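Long-range contact in CRISPR system Cmr subunit Cmr6 (Pyrococcus furiosus, PDB 4W8V), which caps the type III-B Cmr ribonucleoprotein complex together with Cmr1, as an RNA-binding RAMP subunit in CRISPR defence against invading nucleic acids: residues A[157-169]-A[185-198]. Numbering follows the deposited sequence.
Sequences KPILELDIMNPHY and DWYDPIPIFFLTVP
Met165 lies across Phe194 where strands 161-165 and 192-197 pair antiparallel in a three-stranded sheet. Followed outward, its CB rests 3.9 Å from Phe194 CE2, beyond the CD2-CE2 bond on the face that CE covers. Rotation about CA-CB (chi1 -65°) sets CG beside the backbone N, anti to the carbonyl carbon; SD then passes above the ring at a distance, and a bend at chi3 turns the methyl back, so that CE sits over the ring centre, 3.6 Å from Phe194 CG: a CH-pi and Met-aromatic contact. Val26 of strand 25-28, on the far side of strand 192-197, touches both residues.

The backbone carries five bridges, from Glu161-Thr196 to Met165-Ile192. Asp163 and Phe194 exchange two 2.8 Å bonds, Asp163 N to Phe194 O and Phe194 N to Asp163 O, whereas Glu161 N to Thr196 O is weak. On the face holding Leu162, Ile164, Phe193 and Leu195, both methyls of Leu162 lie against CD1 of Phe193, and Leu162 CD1 also meets Leu195 CD2.

Beyond the strands the pairing becomes irregular: Asn166 ND2 donates to Asp188 O at 2.8 Å, nearly straight (173°) and in both the amide and carbonyl planes. Asp188 N returns a bond to Pro167 O, while the Pro167 ring packs its CD against Ile192 CD1. His168 ND1 reaches Trp186 O at 3.1 Å from above the carbonyl plane, a bent bond, and the ring turns its CE1 edge to Asp185 OD2, near the ring plane, with the carboxylate turned 89° to it. One water links Tyr169 N to Asp188 OD2.

Backbone bonds and apolar contacts thus hold the strands of this surface hairpin in the RAMP-superfamily part of Cmr6 held by this chain, while one more backbone bond, with side-chain amide, imidazole and water-mediated bonds, ties the irregular end.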
loop_
_atom_site.group_PDB
_atom_site.type_symbol
_atom_site.label_atom_id
_atom_site.label_comp_id
_atom_site.label_asym_id
_atom_site.label_seq_id
_atom_site.Cartn_x
_atom_site.Cartn_y
_atom_site.Cartn_z
ATOM N N LYS A 157 -0.686 15.695 -22.595
ATOM C CA LYS A 157 -1.180 14.329 -22.743
ATOM C C LYS A 157 -0.086 13.297 -22.450
ATOM O O LYS A 157 0.902 13.218 -23.172
ATOM C CB LYS A 157 -1.737 14.121 -24.151
ATOM C CG LYS A 157 -1.925 12.661 -24.532
ATOM C CD LYS A 157 -2.744 12.537 -25.802
ATOM C CE LYS A 157 -2.819 11.102 -26.279
ATOM N NZ LYS A 157 -1.497 10.617 -26.752
ATOM N N PRO A 158 -0.259 12.506 -21.381
ATOM C CA PRO A 158 0.815 11.592 -20.957
ATOM C C PRO A 158 1.107 10.532 -21.992
ATOM O O PRO A 158 0.192 9.942 -22.558
ATOM C CB PRO A 158 0.267 10.963 -19.675
ATOM C CG PRO A 158 -1.205 11.089 -19.792
ATOM C CD PRO A 158 -1.469 12.358 -20.555
ATOM N N ILE A 159 2.385 10.317 -22.267
ATOM C CA ILE A 159 2.784 9.226 -23.143
ATOM C C ILE A 159 2.809 7.917 -22.358
ATOM O O ILE A 159 3.601 7.758 -21.424
ATOM C CB ILE A 159 4.156 9.474 -23.777
ATOM C CG1 ILE A 159 4.109 10.725 -24.654
ATOM C CG2 ILE A 159 4.561 8.282 -24.600
ATOM C CD1 ILE A 159 2.944 10.746 -25.640
ATOM N N LEU A 160 1.933 6.993 -22.747
ATOM C CA LEU A 160 1.787 5.713 -22.060
ATOM C C LEU A 160 2.463 4.580 -22.819
ATOM O O LEU A 160 2.358 4.501 -24.040
ATOM C CB LEU A 160 0.306 5.385 -21.854
ATOM C CG LEU A 160 -0.475 6.403 -21.018
ATOM C CD1 LEU A 160 -1.910 5.953 -20.833
ATOM C CD2 LEU A 160 0.192 6.627 -19.676
ATOM N N GLU A 161 3.153 3.700 -22.093
ATOM C CA GLU A 161 3.761 2.525 -22.708
ATOM C C GLU A 161 2.987 1.266 -22.325
ATOM O O GLU A 161 2.604 1.088 -21.166
ATOM C CB GLU A 161 5.231 2.386 -22.303
ATOM C CG GLU A 161 6.147 3.498 -22.795
ATOM C CD GLU A 161 6.325 3.502 -24.303
ATOM O OE1 GLU A 161 6.312 2.412 -24.913
ATOM O OE2 GLU A 161 6.474 4.603 -24.882
ATOM N N LEU A 162 2.748 0.410 -23.312
ATOM C CA LEU A 162 2.065 -0.863 -23.107
ATOM C C LEU A 162 3.020 -2.050 -23.187
ATOM O O LEU A 162 3.652 -2.263 -24.217
ATOM C CB LEU A 162 0.961 -1.049 -24.146
ATOM C CG LEU A 162 0.230 -2.382 -23.991
ATOM C CD1 LEU A 162 -0.597 -2.375 -22.714
ATOM C CD2 LEU A 162 -0.632 -2.661 -25.207
ATOM N N ASP A 163 3.110 -2.829 -22.108
ATOM C CA ASP A 163 3.941 -4.029 -22.110
ATOM C C ASP A 163 3.189 -5.240 -21.576
ATOM O O ASP A 163 2.182 -5.116 -20.889
ATOM C CB ASP A 163 5.212 -3.811 -21.290
ATOM C CG ASP A 163 6.217 -2.939 -22.006
ATOM O OD1 ASP A 163 7.034 -3.496 -22.779
ATOM O OD2 ASP A 163 6.188 -1.705 -21.802
ATOM N N ILE A 164 3.688 -6.423 -21.885
ATOM C CA ILE A 164 3.045 -7.623 -21.392
ATOM C C ILE A 164 3.951 -8.347 -20.410
ATOM O O ILE A 164 5.116 -8.578 -20.677
ATOM C CB ILE A 164 2.632 -8.504 -22.565
ATOM C CG1 ILE A 164 1.492 -7.793 -23.308
ATOM C CG2 ILE A 164 2.160 -9.863 -22.086
ATOM C CD1 ILE A 164 1.360 -8.193 -24.725
ATOM N N MET A 165 3.414 -8.620 -19.227
ATOM C CA MET A 165 4.136 -9.373 -18.209
ATOM C C MET A 165 3.225 -10.436 -17.627
ATOM O O MET A 165 1.999 -10.384 -17.800
ATOM C CB MET A 165 4.662 -8.463 -17.099
ATOM C CG MET A 165 5.729 -7.456 -17.557
ATOM S SD MET A 165 6.500 -6.511 -16.236
ATOM C CE MET A 165 5.123 -5.549 -15.610
ATOM N N ASN A 166 3.843 -11.408 -16.958
ATOM C CA ASN A 166 3.132 -12.487 -16.280
ATOM C C ASN A 166 3.330 -12.406 -14.769
ATOM O O ASN A 166 4.322 -11.873 -14.306
ATOM C CB ASN A 166 3.597 -13.850 -16.799
ATOM C CG ASN A 166 3.208 -14.093 -18.247
ATOM O OD1 ASN A 166 3.386 -13.235 -19.105
ATOM N ND2 ASN A 166 2.678 -15.279 -18.525
ATOM N N PRO A 167 2.376 -12.919 -13.994
ATOM C CA PRO A 167 2.505 -12.922 -12.538
ATOM C C PRO A 167 3.269 -14.130 -11.997
ATOM O O PRO A 167 3.085 -15.244 -12.454
ATOM C CB PRO A 167 1.058 -12.985 -12.071
ATOM C CG PRO A 167 0.398 -13.797 -13.128
ATOM C CD PRO A 167 1.048 -13.390 -14.420
ATOM N N HIS A 168 4.119 -13.880 -11.017
ATOM C CA HIS A 168 4.660 -14.924 -10.186
ATOM C C HIS A 168 4.348 -14.622 -8.725
ATOM O O HIS A 168 4.644 -13.525 -8.248
ATOM C CB HIS A 168 6.160 -15.067 -10.382
ATOM C CG HIS A 168 6.819 -15.774 -9.244
ATOM N ND1 HIS A 168 6.606 -17.110 -8.986
ATOM C CD2 HIS A 168 7.603 -15.310 -8.244
ATOM C CE1 HIS A 168 7.270 -17.447 -7.893
ATOM N NE2 HIS A 168 7.875 -16.373 -7.422
ATOM N N TYR A 169 3.743 -15.577 -8.014
ATOM C CA TYR A 169 3.409 -15.341 -6.612
ATOM C C TYR A 169 4.286 -16.138 -5.672
ATOM O O TYR A 169 4.629 -17.301 -5.930
ATOM C CB TYR A 169 1.926 -15.642 -6.339
ATOM C CG TYR A 169 0.987 -14.760 -7.134
ATOM C CD1 TYR A 169 0.663 -13.471 -6.688
ATOM C CD2 TYR A 169 0.455 -15.191 -8.344
ATOM C CE1 TYR A 169 -0.190 -12.653 -7.416
ATOM C CE2 TYR A 169 -0.385 -14.382 -9.079
ATOM C CZ TYR A 169 -0.706 -13.112 -8.613
ATOM O OH TYR A 169 -1.544 -12.295 -9.343
ATOM N N ASP A 185 10.711 -22.598 -9.535
ATOM C CA ASP A 185 9.459 -21.847 -9.615
ATOM C C ASP A 185 9.485 -20.926 -10.845
ATOM O O ASP A 185 10.525 -20.773 -11.485
ATOM C CB ASP A 185 9.239 -21.041 -8.323
ATOM C CG ASP A 185 7.771 -20.720 -8.061
ATOM O OD1 ASP A 185 6.965 -20.723 -9.014
ATOM O OD2 ASP A 185 7.419 -20.466 -6.890
ATOM N N TRP A 186 8.350 -20.326 -11.191
ATOM C CA TRP A 186 8.307 -19.483 -12.376
ATOM C C TRP A 186 7.028 -18.658 -12.440
ATOM O O TRP A 186 6.177 -18.738 -11.556
ATOM C CB TRP A 186 8.451 -20.333 -13.653
ATOM C CG TRP A 186 8.870 -19.539 -14.867
ATOM C CD1 TRP A 186 8.177 -19.397 -16.033
ATOM C CD2 TRP A 186 10.063 -18.753 -15.013
ATOM N NE1 TRP A 186 8.867 -18.583 -16.905
ATOM C CE2 TRP A 186 10.027 -18.176 -16.301
ATOM C CE3 TRP A 186 11.160 -18.485 -14.179
ATOM C CZ2 TRP A 186 11.043 -17.349 -16.776
ATOM C CZ3 TRP A 186 12.172 -17.670 -14.654
ATOM C CH2 TRP A 186 12.109 -17.113 -15.944
ATOM N N TYR A 187 6.918 -17.858 -13.495
ATOM C CA TYR A 187 5.701 -17.136 -13.809
ATOM C C TYR A 187 4.606 -18.099 -14.257
ATOM O O TYR A 187 4.881 -19.148 -14.835
ATOM C CB TYR A 187 5.970 -16.101 -14.903
ATOM C CG TYR A 187 7.118 -15.185 -14.587
ATOM C CD1 TYR A 187 6.929 -14.058 -13.805
ATOM C CD2 TYR A 187 8.393 -15.444 -15.077
ATOM C CE1 TYR A 187 7.977 -13.209 -13.503
ATOM C CE2 TYR A 187 9.458 -14.600 -14.774
ATOM C CZ TYR A 187 9.232 -13.476 -13.988
ATOM O OH TYR A 187 10.265 -12.628 -13.671
ATOM N N ASP A 188 3.362 -17.713 -13.991
ATOM C CA ASP A 188 2.208 -18.449 -14.458
ATOM C C ASP A 188 1.984 -18.082 -15.928
ATOM O O ASP A 188 2.410 -17.012 -16.357
ATOM C CB ASP A 188 0.998 -18.125 -13.583
ATOM C CG ASP A 188 1.205 -18.546 -12.145
ATOM O OD1 ASP A 188 1.652 -19.706 -11.919
ATOM O OD2 ASP A 188 0.958 -17.721 -11.235
ATOM N N PRO A 189 1.362 -18.986 -16.707
ATOM C CA PRO A 189 1.120 -18.793 -18.141
ATOM C C PRO A 189 -0.099 -17.915 -18.440
ATOM O O PRO A 189 -1.021 -18.307 -19.148
ATOM C CB PRO A 189 0.883 -20.222 -18.635
ATOM C CG PRO A 189 0.223 -20.867 -17.492
ATOM C CD PRO A 189 0.941 -20.329 -16.277
ATOM N N ILE A 190 -0.111 -16.722 -17.880
ATOM C CA ILE A 190 -1.197 -15.808 -18.165
ATOM C C ILE A 190 -0.602 -14.435 -18.445
ATOM O O ILE A 190 -0.032 -13.800 -17.557
ATOM C CB ILE A 190 -2.224 -15.802 -17.013
ATOM C CG1 ILE A 190 -3.196 -14.639 -17.137
ATOM C CG2 ILE A 190 -1.538 -15.782 -15.671
ATOM C CD1 ILE A 190 -4.230 -14.649 -16.043
ATOM N N PRO A 191 -0.662 -14.008 -19.718
ATOM C CA PRO A 191 -0.145 -12.705 -20.146
ATOM C C PRO A 191 -1.056 -11.564 -19.711
ATOM O O PRO A 191 -2.259 -11.639 -19.855
ATOM C CB PRO A 191 -0.107 -12.831 -21.667
ATOM C CG PRO A 191 -1.191 -13.778 -21.973
ATOM C CD PRO A 191 -1.135 -14.801 -20.865
ATOM N N ILE A 192 -0.467 -10.506 -19.180
ATOM C CA ILE A 192 -1.241 -9.411 -18.612
ATOM C C ILE A 192 -0.744 -8.094 -19.193
ATOM O O ILE A 192 0.467 -7.872 -19.253
ATOM C CB ILE A 192 -1.121 -9.389 -17.055
ATOM C CG1 ILE A 192 -1.686 -10.669 -16.440
ATOM C CG2 ILE A 192 -1.818 -8.214 -16.471
ATOM C CD1 ILE A 192 -1.381 -10.793 -14.936
ATOM N N PHE A 193 -1.677 -7.243 -19.645
ATOM C CA PHE A 193 -1.332 -5.905 -20.112
ATOM C C PHE A 193 -0.936 -4.995 -18.975
ATOM O O PHE A 193 -1.601 -4.941 -17.959
ATOM C CB PHE A 193 -2.493 -5.253 -20.861
ATOM C CG PHE A 193 -2.792 -5.876 -22.191
ATOM C CD1 PHE A 193 -1.970 -5.644 -23.277
ATOM C CD2 PHE A 193 -3.918 -6.657 -22.359
ATOM C CE1 PHE A 193 -2.264 -6.193 -24.507
ATOM C CE2 PHE A 193 -4.212 -7.208 -23.575
ATOM C CZ PHE A 193 -3.389 -6.975 -24.656
ATOM N N PHE A 194 0.163 -4.279 -19.167
ATOM C CA PHE A 194 0.627 -3.277 -18.214
ATOM C C PHE A 194 0.847 -1.946 -18.919
ATOM O O PHE A 194 1.521 -1.896 -19.947
ATOM C CB PHE A 194 1.931 -3.712 -17.540
ATOM C CG PHE A 194 1.732 -4.657 -16.388
ATOM C CD1 PHE A 194 1.646 -4.181 -15.093
ATOM C CD2 PHE A 194 1.613 -6.023 -16.608
ATOM C CE1 PHE A 194 1.459 -5.050 -14.034
ATOM C CE2 PHE A 194 1.426 -6.908 -15.548
ATOM C CZ PHE A 194 1.354 -6.418 -14.259
ATOM N N LEU A 195 0.259 -0.882 -18.368
ATOM C CA LEU A 195 0.534 0.471 -18.805
ATOM C C LEU A 195 1.556 1.123 -17.895
ATOM O O LEU A 195 1.421 1.075 -16.669
ATOM C CB LEU A 195 -0.754 1.305 -18.822
ATOM C CG LEU A 195 -1.762 0.920 -19.900
ATOM C CD1 LEU A 195 -3.051 1.738 -19.737
ATOM C CD2 LEU A 195 -1.151 1.089 -21.289
ATOM N N THR A 196 2.588 1.714 -18.485
ATOM C CA THR A 196 3.536 2.499 -17.696
ATOM C C THR A 196 3.172 3.963 -17.789
ATOM O O THR A 196 3.036 4.506 -18.878
ATOM C CB THR A 196 4.993 2.298 -18.149
ATOM O OG1 THR A 196 5.349 0.926 -17.961
ATOM C CG2 THR A 196 5.924 3.170 -17.325
ATOM N N VAL A 197 2.990 4.572 -16.623
ATOM C CA VAL A 197 2.529 5.947 -16.483
ATOM C C VAL A 197 3.728 6.836 -16.202
ATOM O O VAL A 197 4.547 6.503 -15.353
ATOM C CB VAL A 197 1.493 6.075 -15.348
ATOM C CG1 VAL A 197 1.160 7.556 -15.050
ATOM C CG2 VAL A 197 0.243 5.282 -15.689
ATOM N N PRO A 198 3.852 7.968 -16.929
ATOM C CA PRO A 198 5.080 8.754 -16.756
ATOM C C PRO A 198 5.129 9.480 -15.420
ATOM O O PRO A 198 4.164 9.452 -14.660
ATOM C CB PRO A 198 5.038 9.751 -17.922
ATOM C CG PRO A 198 3.610 9.787 -18.380
ATOM C CD PRO A 198 3.031 8.432 -18.063
HETATM O O HOH W 1 2.645 -18.069 -9.336
HETATM O O HOH W 2 5.490 -19.754 -5.185
HETATM O O HOH W 3 4.745 -19.335 -8.419
#